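Local coordinates for protein aldo-keto reductase family 1 member C1 (Caenorhabditis elegans, PDB 1QWK) that probably reduces aldehydes and ketones with NADPH, as an aldose reductase-like member of the aldo-keto reductase family, at residues 131-142 with 162-172; 197-205 with 250-261. One frame throughout, in Å; residues are numbered along the deposited sequence.

Both contacts belong to one eight-stranded parallel alpha/beta barrel, with their centres about 25 Å apart. Contact 1 lies on its outer layer, where helix 131-143 packs against the end of helix 157-164 and the loop that leads into strand 173-177; contact 2 is nearer the middle, pairing strand 197-201 with strand 259-261. They meet where H172 O accepts a probable hydrogen bond from S197 OG, 2.9 Å away. Contact 2 is the closer to the predicted catalytic residues: the L261 side chain is about 6 Å from that of K81 and about 7 Å from that of Y52, whereas the W135 side chain of contact 1 is about 11 Å from those of K81 and the predicted substrate-binding H114.

Contact 1. Residues 131-142 with 162-172; sequences VEDVWRQFDAVY and RALALGLTPVH
W135 is the large knob of this interface, its indole slotted between its own helix and the chain running from A163 to V171. With CG anti to the backbone N (chi1 -168°), the ring reaches the facing chain: V171 CG2 sits over the six-membered ring, 3.9 Å from its centroid, A163 CB lies over the five-membered ring, and F138 CB covers the opposite face. At the edge, W135 NE1 donates in the ring plane to T169 O (2.9 Å), which fixes the rotation of the indole. One turn on, D139 OD1 takes two bonds from T169, from OG1 at 2.6 Å and from N at 3.0 Å, while OD2 pairs with K143. T169 CG2 in turn rests on the face of the Y142 ring, whose hydroxyl bonds N12. This is the outer helical layer of the aldo-keto reductase (TIM) barrel, where a helix meets the turn and loop leading to the next strand. Nearer the helix start, L166 CD1 sits against E132 O (3.4 Å), R136 CG and, more loosely, W135 CD1; L168 CD1 lies over the R136 guanidinium. R162 grips the E132 carboxylate side-on, NE to OE2 and NH2 to OE1 (2.8 Å), with V131 CG2 over the guanidinium centre; NH2 also bridges to E309. A leucine here would probably leave E132 without this two-point salt bridge and cost E309 that partner.

Contact 2. Residues 197-205 with 250-261; sequences SVTSYATLG and LRYALDRGCAIL
Strands 197-201 and 259-261 are the seventh and eighth of the parallel TIM barrel, and helix 245-255 precedes the latter as part of the outer layer. The axes of the two strand segments lie at 26° and come within 4.6 Å. Their ladder is built from two good bonds: A259 N donates to V198 O (2.9 Å), in the carbonyl plane, and S200 N donates almost straight to A259 O (176° at the hydrogen). A third, from L261 N to S200 O, is weak. T199, A259 and L261 put their side chains on one face of the sheet. There T199 CG2, anti to its own N, meets L261 CD1 at 3.5 Å, while T199 OG1 turns to N173 on the neighbouring strand. The S200 and I260 side chains start from the other face, where S200 OG bonds L178 O and accepts from T203 OG1. That bond ties the turn after strand 197-201 back to the strand, and T203 CG2 then fits among A253 CB, L250 CD2 and I260 CG2, touching both the helix and the strand that follows it. The helix ends in a Schellman motif at G257, whose positive phi lets the chain leave the helix and enter C258 and the last strand. Next to T203, L204 CD2 meets L250 CD2 at 3.6 Å.

Contact 1. Residues 131-142 with 162-172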
loop_
_atom_site.group_PDB
_atom_site.type_symbol
_atom_site.label_atom_id
_atom_site.label_comp_id
_atom_site.label_asym_id
_atom_site.label_seq_id
_atom_site.Cartn_x
_atom_site.Cartn_y
_atom_site.Cartn_z
ATOM N N VAL A 131 -7.647 -18.453 -7.370
ATOM C CA VAL A 131 -6.456 -17.802 -6.833
ATOM C C VAL A 131 -5.262 -18.751 -6.840
ATOM O O VAL A 131 -4.113 -18.306 -6.847
ATOM C CB VAL A 131 -6.683 -17.259 -5.389
ATOM C CG1 VAL A 131 -7.682 -16.109 -5.416
ATOM C CG2 VAL A 131 -7.167 -18.364 -4.474
ATOM N N GLU A 132 -5.526 -20.056 -6.843
ATOM C CA GLU A 132 -4.433 -21.019 -6.874
ATOM C C GLU A 132 -3.685 -20.898 -8.201
ATOM O O GLU A 132 -2.456 -20.945 -8.233
ATOM C CB GLU A 132 -4.949 -22.451 -6.693
ATOM C CG GLU A 132 -5.426 -22.758 -5.278
ATOM C CD GLU A 132 -6.918 -22.580 -5.106
ATOM O OE1 GLU A 132 -7.540 -21.883 -5.942
ATOM O OE2 GLU A 132 -7.468 -23.132 -4.126
ATOM N N ASP A 133 -4.427 -20.734 -9.293
ATOM C CA ASP A 133 -3.810 -20.601 -10.608
ATOM C C ASP A 133 -3.085 -19.269 -10.730
ATOM O O ASP A 133 -2.036 -19.173 -11.378
ATOM C CB ASP A 133 -4.862 -20.734 -11.714
ATOM C CG ASP A 133 -5.395 -22.151 -11.841
ATOM O OD1 ASP A 133 -4.699 -23.095 -11.399
ATOM O OD2 ASP A 133 -6.499 -22.327 -12.398
ATOM N N VAL A 134 -3.647 -18.241 -10.102
ATOM C CA VAL A 134 -3.043 -16.914 -10.119
ATOM C C VAL A 134 -1.719 -16.975 -9.368
ATOM O O VAL A 134 -0.689 -16.494 -9.851
ATOM C CB VAL A 134 -3.953 -15.865 -9.430
ATOM C CG1 VAL A 134 -3.230 -14.517 -9.339
ATOM C CG2 VAL A 134 -5.245 -15.707 -10.208
ATOM N N TRP A 135 -1.734 -17.579 -8.185
ATOM C CA TRP A 135 -0.504 -17.655 -7.410
ATOM C C TRP A 135 0.611 -18.447 -8.101
ATOM O O TRP A 135 1.790 -18.118 -7.951
ATOM C CB TRP A 135 -0.766 -18.238 -6.023
ATOM C CG TRP A 135 0.407 -18.049 -5.129
ATOM C CD1 TRP A 135 1.189 -19.019 -4.586
ATOM C CD2 TRP A 135 0.991 -16.796 -4.752
ATOM N NE1 TRP A 135 2.235 -18.452 -3.895
ATOM C CE2 TRP A 135 2.137 -17.087 -3.981
ATOM C CE3 TRP A 135 0.659 -15.452 -4.997
ATOM C CZ2 TRP A 135 2.957 -16.086 -3.447
ATOM C CZ3 TRP A 135 1.476 -14.455 -4.466
ATOM C CH2 TRP A 135 2.611 -14.781 -3.701
ATOM N N ARG A 136 0.257 -19.486 -8.852
ATOM C CA ARG A 136 1.285 -20.259 -9.538
ATOM C C ARG A 136 2.088 -19.358 -10.481
ATOM O O ARG A 136 3.289 -19.563 -10.667
ATOM C CB ARG A 136 0.665 -21.429 -10.316
ATOM C CG ARG A 136 -0.128 -22.402 -9.451
ATOM C CD ARG A 136 -0.452 -23.682 -10.210
ATOM N NE ARG A 136 0.716 -24.550 -10.283
ATOM C CZ ARG A 136 1.040 -25.448 -9.357
ATOM N NH1 ARG A 136 0.274 -25.617 -8.287
ATOM N NH2 ARG A 136 2.152 -26.155 -9.483
ATOM N N GLN A 137 1.443 -18.355 -11.071
ATOM C CA GLN A 137 2.169 -17.453 -11.964
ATOM C C GLN A 137 3.135 -16.564 -11.179
ATOM O O GLN A 137 4.208 -16.207 -11.672
ATOM C CB GLN A 137 1.206 -16.576 -12.770
ATOM C CG GLN A 137 0.310 -17.342 -13.732
ATOM C CD GLN A 137 -0.378 -16.429 -14.720
ATOM O OE1 GLN A 137 0.251 -15.912 -15.645
ATOM N NE2 GLN A 137 -1.671 -16.203 -14.517
ATOM N N PHE A 138 2.754 -16.205 -9.957
ATOM C CA PHE A 138 3.614 -15.375 -9.123
ATOM C C PHE A 138 4.827 -16.181 -8.684
ATOM O O PHE A 138 5.947 -15.666 -8.625
ATOM C CB PHE A 138 2.825 -14.835 -7.920
ATOM C CG PHE A 138 2.038 -13.593 -8.240
ATOM C CD1 PHE A 138 2.626 -12.334 -8.115
ATOM C CD2 PHE A 138 0.753 -13.683 -8.781
ATOM C CE1 PHE A 138 1.955 -11.188 -8.528
ATOM C CE2 PHE A 138 0.077 -12.540 -9.198
ATOM C CZ PHE A 138 0.680 -11.285 -9.075
ATOM N N ASP A 139 4.599 -17.455 -8.389
ATOM C CA ASP A 139 5.679 -18.352 -7.989
ATOM C C ASP A 139 6.701 -18.386 -9.128
ATOM O O ASP A 139 7.907 -18.316 -8.895
ATOM C CB ASP A 139 5.114 -19.752 -7.750
ATOM C CG ASP A 139 6.197 -20.793 -7.487
ATOM O OD1 ASP A 139 6.869 -20.715 -6.438
ATOM O OD2 ASP A 139 6.378 -21.688 -8.341
ATOM N N ALA A 140 6.202 -18.473 -10.360
ATOM C CA ALA A 140 7.056 -18.527 -11.541
ATOM C C ALA A 140 7.901 -17.273 -11.765
ATOM O O ALA A 140 9.093 -17.378 -12.046
ATOM C CB ALA A 140 6.211 -18.810 -12.782
ATOM N N VAL A 141 7.295 -16.092 -11.656
ATOM C CA VAL A 141 8.051 -14.859 -11.866
ATOM C C VAL A 141 9.082 -14.667 -10.755
ATOM O O VAL A 141 10.159 -14.115 -10.985
ATOM C CB VAL A 141 7.119 -13.617 -11.975
ATOM C CG1 VAL A 141 6.182 -13.795 -13.158
ATOM C CG2 VAL A 141 6.322 -13.409 -10.688
ATOM N N TYR A 142 8.753 -15.132 -9.553
ATOM C CA TYR A 142 9.672 -15.047 -8.421
ATOM C C TYR A 142 10.889 -15.924 -8.709
ATOM O O TYR A 142 12.030 -15.491 -8.563
ATOM C CB TYR A 142 8.988 -15.542 -7.142
ATOM C CG TYR A 142 9.901 -15.594 -5.934
ATOM C CD1 TYR A 142 10.334 -14.425 -5.305
ATOM C CD2 TYR A 142 10.339 -16.815 -5.425
ATOM C CE1 TYR A 142 11.182 -14.477 -4.193
ATOM C CE2 TYR A 142 11.183 -16.881 -4.321
ATOM C CZ TYR A 142 11.602 -15.712 -3.708
ATOM O OH TYR A 142 12.433 -15.779 -2.609
ATOM N N ARG A 162 -5.439 -20.649 0.600
ATOM C CA ARG A 162 -5.484 -21.520 -0.568
ATOM C C ARG A 162 -4.193 -21.402 -1.371
ATOM O O ARG A 162 -3.719 -22.383 -1.948
ATOM C CB ARG A 162 -6.695 -21.180 -1.435
ATOM C CG ARG A 162 -8.022 -21.630 -0.827
ATOM C CD ARG A 162 -9.204 -20.933 -1.482
ATOM N NE ARG A 162 -9.253 -21.131 -2.925
ATOM C CZ ARG A 162 -9.929 -20.346 -3.757
ATOM N NH1 ARG A 162 -10.613 -19.311 -3.282
ATOM N NH2 ARG A 162 -9.909 -20.585 -5.063
ATOM N N ALA A 163 -3.618 -20.204 -1.401
ATOM C CA ALA A 163 -2.369 -19.987 -2.127
ATOM C C ALA A 163 -1.217 -20.658 -1.382
ATOM O O ALA A 163 -0.362 -21.304 -1.994
ATOM C CB ALA A 163 -2.099 -18.491 -2.277
ATOM N N LEU A 164 -1.199 -20.515 -0.059
ATOM C CA LEU A 164 -0.140 -21.108 0.760
ATOM C C LEU A 164 -0.133 -22.627 0.695
ATOM O O LEU A 164 0.929 -23.248 0.659
ATOM C CB LEU A 164 -0.298 -20.677 2.220
ATOM C CG LEU A 164 -0.091 -19.198 2.546
ATOM C CD1 LEU A 164 -0.393 -18.958 4.012
ATOM C CD2 LEU A 164 1.346 -18.799 2.221
ATOM N N ALA A 165 -1.326 -23.214 0.677
ATOM C CA ALA A 165 -1.489 -24.662 0.643
ATOM C C ALA A 165 -0.850 -25.339 -0.566
ATOM O O ALA A 165 -0.595 -26.539 -0.537
ATOM C CB ALA A 165 -2.975 -25.010 0.702
ATOM N N LEU A 166 -0.597 -24.575 -1.624
ATOM C CA LEU A 166 0.009 -25.127 -2.833
ATOM C C LEU A 166 1.425 -25.638 -2.605
ATOM O O LEU A 166 1.927 -26.453 -3.379
ATOM C CB LEU A 166 0.032 -24.075 -3.937
ATOM C CG LEU A 166 -1.322 -23.577 -4.440
ATOM C CD1 LEU A 166 -1.099 -22.532 -5.527
ATOM C CD2 LEU A 166 -2.131 -24.745 -4.985
ATOM N N GLY A 167 2.072 -25.145 -1.555
ATOM C CA GLY A 167 3.423 -25.581 -1.258
ATOM C C GLY A 167 4.469 -24.968 -2.171
ATOM O O GLY A 167 5.558 -25.517 -2.333
ATOM N N LEU A 168 4.138 -23.836 -2.782
ATOM C CA LEU A 168 5.072 -23.147 -3.664
ATOM C C LEU A 168 5.687 -21.993 -2.872
ATOM O O LEU A 168 5.743 -22.039 -1.638
ATOM C CB LEU A 168 4.335 -22.609 -4.900
ATOM C CG LEU A 168 3.528 -23.639 -5.698
ATOM C CD1 LEU A 168 2.826 -22.950 -6.863
ATOM C CD2 LEU A 168 4.458 -24.742 -6.204
ATOM N N THR A 169 6.157 -20.965 -3.569
ATOM C CA THR A 169 6.741 -19.812 -2.897
ATOM C C THR A 169 5.696 -19.228 -1.944
ATOM O O THR A 169 4.542 -19.035 -2.321
ATOM C CB THR A 169 7.166 -18.732 -3.923
ATOM O OG1 THR A 169 8.186 -19.272 -4.777
ATOM C CG2 THR A 169 7.710 -17.497 -3.215
ATOM N N PRO A 170 6.077 -18.976 -0.686
ATOM C CA PRO A 170 5.124 -18.410 0.274
ATOM C C PRO A 170 4.710 -16.990 -0.103
ATOM O O PRO A 170 5.413 -16.305 -0.847
ATOM C CB PRO A 170 5.902 -18.435 1.589
ATOM C CG PRO A 170 6.784 -19.638 1.427
ATOM C CD PRO A 170 7.277 -19.481 0.002
ATOM N N VAL A 171 3.554 -16.560 0.389
ATOM C CA VAL A 171 3.100 -15.197 0.146
ATOM C C VAL A 171 3.965 -14.367 1.100
ATOM O O VAL A 171 3.940 -14.589 2.309
ATOM C CB VAL A 171 1.609 -15.038 0.506
ATOM C CG1 VAL A 171 1.204 -13.573 0.427
ATOM C CG2 VAL A 171 0.756 -15.875 -0.446
ATOM N N HIS A 172 4.730 -13.414 0.568
ATOM C CA HIS A 172 5.627 -12.608 1.404
ATOM C C HIS A 172 4.986 -11.361 2.000
ATOM O O HIS A 172 5.432 -10.866 3.038
ATOM C CB HIS A 172 6.862 -12.159 0.603
ATOM C CG HIS A 172 7.609 -13.279 -0.061
ATOM N ND1 HIS A 172 8.144 -14.343 0.636
ATOM C CD2 HIS A 172 7.932 -13.480 -1.359
ATOM C CE1 HIS A 172 8.765 -15.149 -0.205
ATOM N NE2 HIS A 172 8.652 -14.649 -1.423
HETATM O O HOH W 1 -5.428 -24.523 -2.267
HETATM O O HOH W 2 0.895 -27.464 -5.649
#

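Contact 2. Residues 197-205 with 250-261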
loop_
_atom_site.group_PDB
_atom_site.type_symbol
_atom_site.label_atom_id
_atom_site.label_comp_id
_atom_site.label_asym_id
_atom_site.label_seq_id
_atom_site.Cartn_x
_atom_site.Cartn_y
_atom_site.Cartn_z
ATOM N N SER A 197 4.095 -10.435 5.891
ATOM C CA SER A 197 4.170 -9.036 6.275
ATOM C C SER A 197 2.885 -8.351 5.815
ATOM O O SER A 197 2.254 -8.785 4.847
ATOM C CB SER A 197 5.399 -8.353 5.651
ATOM O OG SER A 197 5.293 -8.261 4.241
ATOM N N VAL A 198 2.481 -7.309 6.534
ATOM C CA VAL A 198 1.271 -6.575 6.196
ATOM C C VAL A 198 1.589 -5.118 5.887
ATOM O O VAL A 198 2.320 -4.463 6.631
ATOM C CB VAL A 198 0.241 -6.599 7.365
ATOM C CG1 VAL A 198 -1.017 -5.810 6.975
ATOM C CG2 VAL A 198 -0.114 -8.034 7.717
ATOM N N THR A 199 1.052 -4.630 4.774
ATOM C CA THR A 199 1.234 -3.244 4.378
ATOM C C THR A 199 -0.136 -2.598 4.373
ATOM O O THR A 199 -1.089 -3.114 3.778
ATOM C CB THR A 199 1.842 -3.098 2.967
ATOM O OG1 THR A 199 3.200 -3.553 2.979
ATOM C CG2 THR A 199 1.805 -1.638 2.527
ATOM N N SER A 200 -0.236 -1.470 5.058
ATOM C CA SER A 200 -1.477 -0.723 5.150
ATOM C C SER A 200 -1.554 0.387 4.121
ATOM O O SER A 200 -0.598 1.148 3.964
ATOM C CB SER A 200 -1.580 -0.079 6.538
ATOM O OG SER A 200 -2.283 1.159 6.479
ATOM N N TYR A 201 -2.671 0.473 3.405
ATOM C CA TYR A 201 -2.854 1.602 2.498
ATOM C C TYR A 201 -4.022 2.375 3.102
ATOM O O TYR A 201 -4.738 1.833 3.951
ATOM C CB TYR A 201 -3.103 1.182 1.035
ATOM C CG TYR A 201 -4.383 0.459 0.673
ATOM C CD1 TYR A 201 -5.620 1.113 0.668
ATOM C CD2 TYR A 201 -4.337 -0.855 0.212
ATOM C CE1 TYR A 201 -6.777 0.474 0.199
ATOM C CE2 TYR A 201 -5.480 -1.498 -0.256
ATOM C CZ TYR A 201 -6.691 -0.835 -0.263
ATOM O OH TYR A 201 -7.812 -1.481 -0.743
ATOM N N ALA A 202 -4.191 3.634 2.703
ATOM C CA ALA A 202 -5.240 4.498 3.250
ATOM C C ALA A 202 -5.039 4.613 4.761
ATOM O O ALA A 202 -5.996 4.675 5.535
ATOM C CB ALA A 202 -6.625 3.928 2.941
ATOM N N THR A 203 -3.776 4.651 5.169
ATOM C CA THR A 203 -3.408 4.718 6.579
ATOM C C THR A 203 -3.959 5.937 7.310
ATOM O O THR A 203 -4.218 5.879 8.514
ATOM C CB THR A 203 -1.876 4.693 6.721
ATOM O OG1 THR A 203 -1.323 3.774 5.762
ATOM C CG2 THR A 203 -1.475 4.247 8.119
ATOM N N LEU A 204 -4.142 7.040 6.585
ATOM C CA LEU A 204 -4.655 8.269 7.193
ATOM C C LEU A 204 -6.173 8.350 7.247
ATOM O O LEU A 204 -6.727 9.371 7.657
ATOM C CB LEU A 204 -4.096 9.489 6.463
ATOM C CG LEU A 204 -2.571 9.624 6.551
ATOM C CD1 LEU A 204 -2.131 10.842 5.762
ATOM C CD2 LEU A 204 -2.138 9.740 8.015
ATOM N N GLY A 205 -6.838 7.278 6.825
ATOM C CA GLY A 205 -8.291 7.234 6.862
ATOM C C GLY A 205 -9.047 8.138 5.904
ATOM O O GLY A 205 -8.544 8.512 4.846
ATOM N N LEU A 250 -0.250 7.269 11.615
ATOM C CA LEU A 250 0.786 6.490 10.950
ATOM C C LEU A 250 1.540 5.641 11.971
ATOM O O LEU A 250 1.809 4.464 11.724
ATOM C CB LEU A 250 1.762 7.412 10.209
ATOM C CG LEU A 250 1.130 8.241 9.085
ATOM C CD1 LEU A 250 2.183 9.133 8.441
ATOM C CD2 LEU A 250 0.506 7.310 8.046
ATOM N N ARG A 251 1.863 6.230 13.121
ATOM C CA ARG A 251 2.580 5.502 14.163
ATOM C C ARG A 251 1.705 4.368 14.688
ATOM O O ARG A 251 2.203 3.307 15.057
ATOM C CB ARG A 251 2.975 6.438 15.314
ATOM C CG ARG A 251 3.964 5.814 16.291
ATOM C CD ARG A 251 5.337 5.615 15.649
ATOM N NE ARG A 251 5.966 4.381 16.102
ATOM C CZ ARG A 251 7.182 3.972 15.747
ATOM N NH1 ARG A 251 7.923 4.701 14.928
ATOM N NH2 ARG A 251 7.650 2.815 16.199
ATOM N N TYR A 252 0.396 4.598 14.716
ATOM C CA TYR A 252 -0.538 3.575 15.172
ATOM C C TYR A 252 -0.360 2.323 14.314
ATOM O O TYR A 252 -0.179 1.221 14.831
ATOM C CB TYR A 252 -1.976 4.079 15.042
ATOM C CG TYR A 252 -3.008 2.976 15.123
ATOM C CD1 TYR A 252 -3.359 2.407 16.347
ATOM C CD2 TYR A 252 -3.607 2.473 13.962
ATOM C CE1 TYR A 252 -4.279 1.362 16.414
ATOM C CE2 TYR A 252 -4.526 1.428 14.018
ATOM C CZ TYR A 252 -4.856 0.879 15.246
ATOM O OH TYR A 252 -5.759 -0.157 15.301
ATOM N N ALA A 253 -0.412 2.499 12.998
ATOM C CA ALA A 253 -0.259 1.372 12.084
ATOM C C ALA A 253 1.115 0.717 12.218
ATOM O O ALA A 253 1.233 -0.507 12.182
ATOM C CB ALA A 253 -0.487 1.828 10.646
ATOM N N LEU A 254 2.154 1.530 12.367
ATOM C CA LEU A 254 3.503 0.989 12.506
ATOM C C LEU A 254 3.621 0.117 13.748
ATOM O O LEU A 254 4.174 -0.980 13.697
ATOM C CB LEU A 254 4.528 2.121 12.582
ATOM C CG LEU A 254 4.859 2.810 11.259
ATOM C CD1 LEU A 254 5.734 4.028 11.512
ATOM C CD2 LEU A 254 5.573 1.818 10.339
ATOM N N ASP A 255 3.092 0.598 14.866
ATOM C CA ASP A 255 3.186 -0.171 16.088
ATOM C C ASP A 255 2.224 -1.355 16.158
ATOM O O ASP A 255 2.297 -2.173 17.081
ATOM C CB ASP A 255 3.075 0.760 17.297
ATOM C CG ASP A 255 4.333 1.601 17.477
ATOM O OD1 ASP A 255 5.429 1.065 17.210
ATOM O OD2 ASP A 255 4.250 2.780 17.876
ATOM N N ARG A 256 1.338 -1.455 15.168
ATOM C CA ARG A 256 0.410 -2.586 15.065
ATOM C C ARG A 256 1.221 -3.691 14.367
ATOM O O ARG A 256 0.786 -4.843 14.274
ATOM C CB ARG A 256 -0.808 -2.235 14.191
ATOM C CG ARG A 256 -1.935 -1.434 14.863
ATOM C CD ARG A 256 -2.789 -2.294 15.800
ATOM N NE ARG A 256 -3.265 -3.516 15.147
ATOM C CZ ARG A 256 -4.174 -3.556 14.176
ATOM N NH1 ARG A 256 -4.733 -2.442 13.724
ATOM N NH2 ARG A 256 -4.506 -4.720 13.634
ATOM N N GLY A 257 2.398 -3.312 13.864
ATOM C CA GLY A 257 3.279 -4.253 13.189
ATOM C C GLY A 257 3.146 -4.252 11.679
ATOM O O GLY A 257 3.430 -5.261 11.031
ATOM N N CYS A 258 2.734 -3.122 11.112
ATOM C CA CYS A 258 2.550 -3.023 9.665
ATOM C C CYS A 258 3.462 -2.004 9.007
ATOM O O CYS A 258 4.027 -1.135 9.669
ATOM C CB CYS A 258 1.112 -2.611 9.336
ATOM S SG CYS A 258 -0.175 -3.637 10.049
ATOM N N ALA A 259 3.608 -2.128 7.693
ATOM C CA ALA A 259 4.374 -1.160 6.926
ATOM C C ALA A 259 3.271 -0.189 6.498
ATOM O O ALA A 259 2.092 -0.563 6.484
ATOM C CB ALA A 259 5.017 -1.813 5.709
ATOM N N ILE A 260 3.630 1.044 6.154
ATOM C CA ILE A 260 2.629 2.038 5.762
ATOM C C ILE A 260 2.931 2.719 4.432
ATOM O O ILE A 260 4.088 2.838 4.031
ATOM C CB ILE A 260 2.481 3.134 6.842
ATOM C CG1 ILE A 260 3.821 3.837 7.070
ATOM C CG2 ILE A 260 1.960 2.510 8.140
ATOM C CD1 ILE A 260 3.777 4.956 8.121
ATOM N N LEU A 261 1.868 3.176 3.769
ATOM C CA LEU A 261 1.956 3.844 2.471
ATOM C C LEU A 261 1.129 5.126 2.383
ATOM O O LEU A 261 0.121 5.165 1.684
ATOM C CB LEU A 261 1.487 2.900 1.357
ATOM C CG LEU A 261 2.309 1.648 1.076
ATOM C CD1 LEU A 261 1.615 0.801 0.003
ATOM C CD2 LEU A 261 3.706 2.044 0.625
HETATM O O HOH W 3 4.254 -6.672 8.790
HETATM O O HOH W 4 -2.655 5.379 1.208
#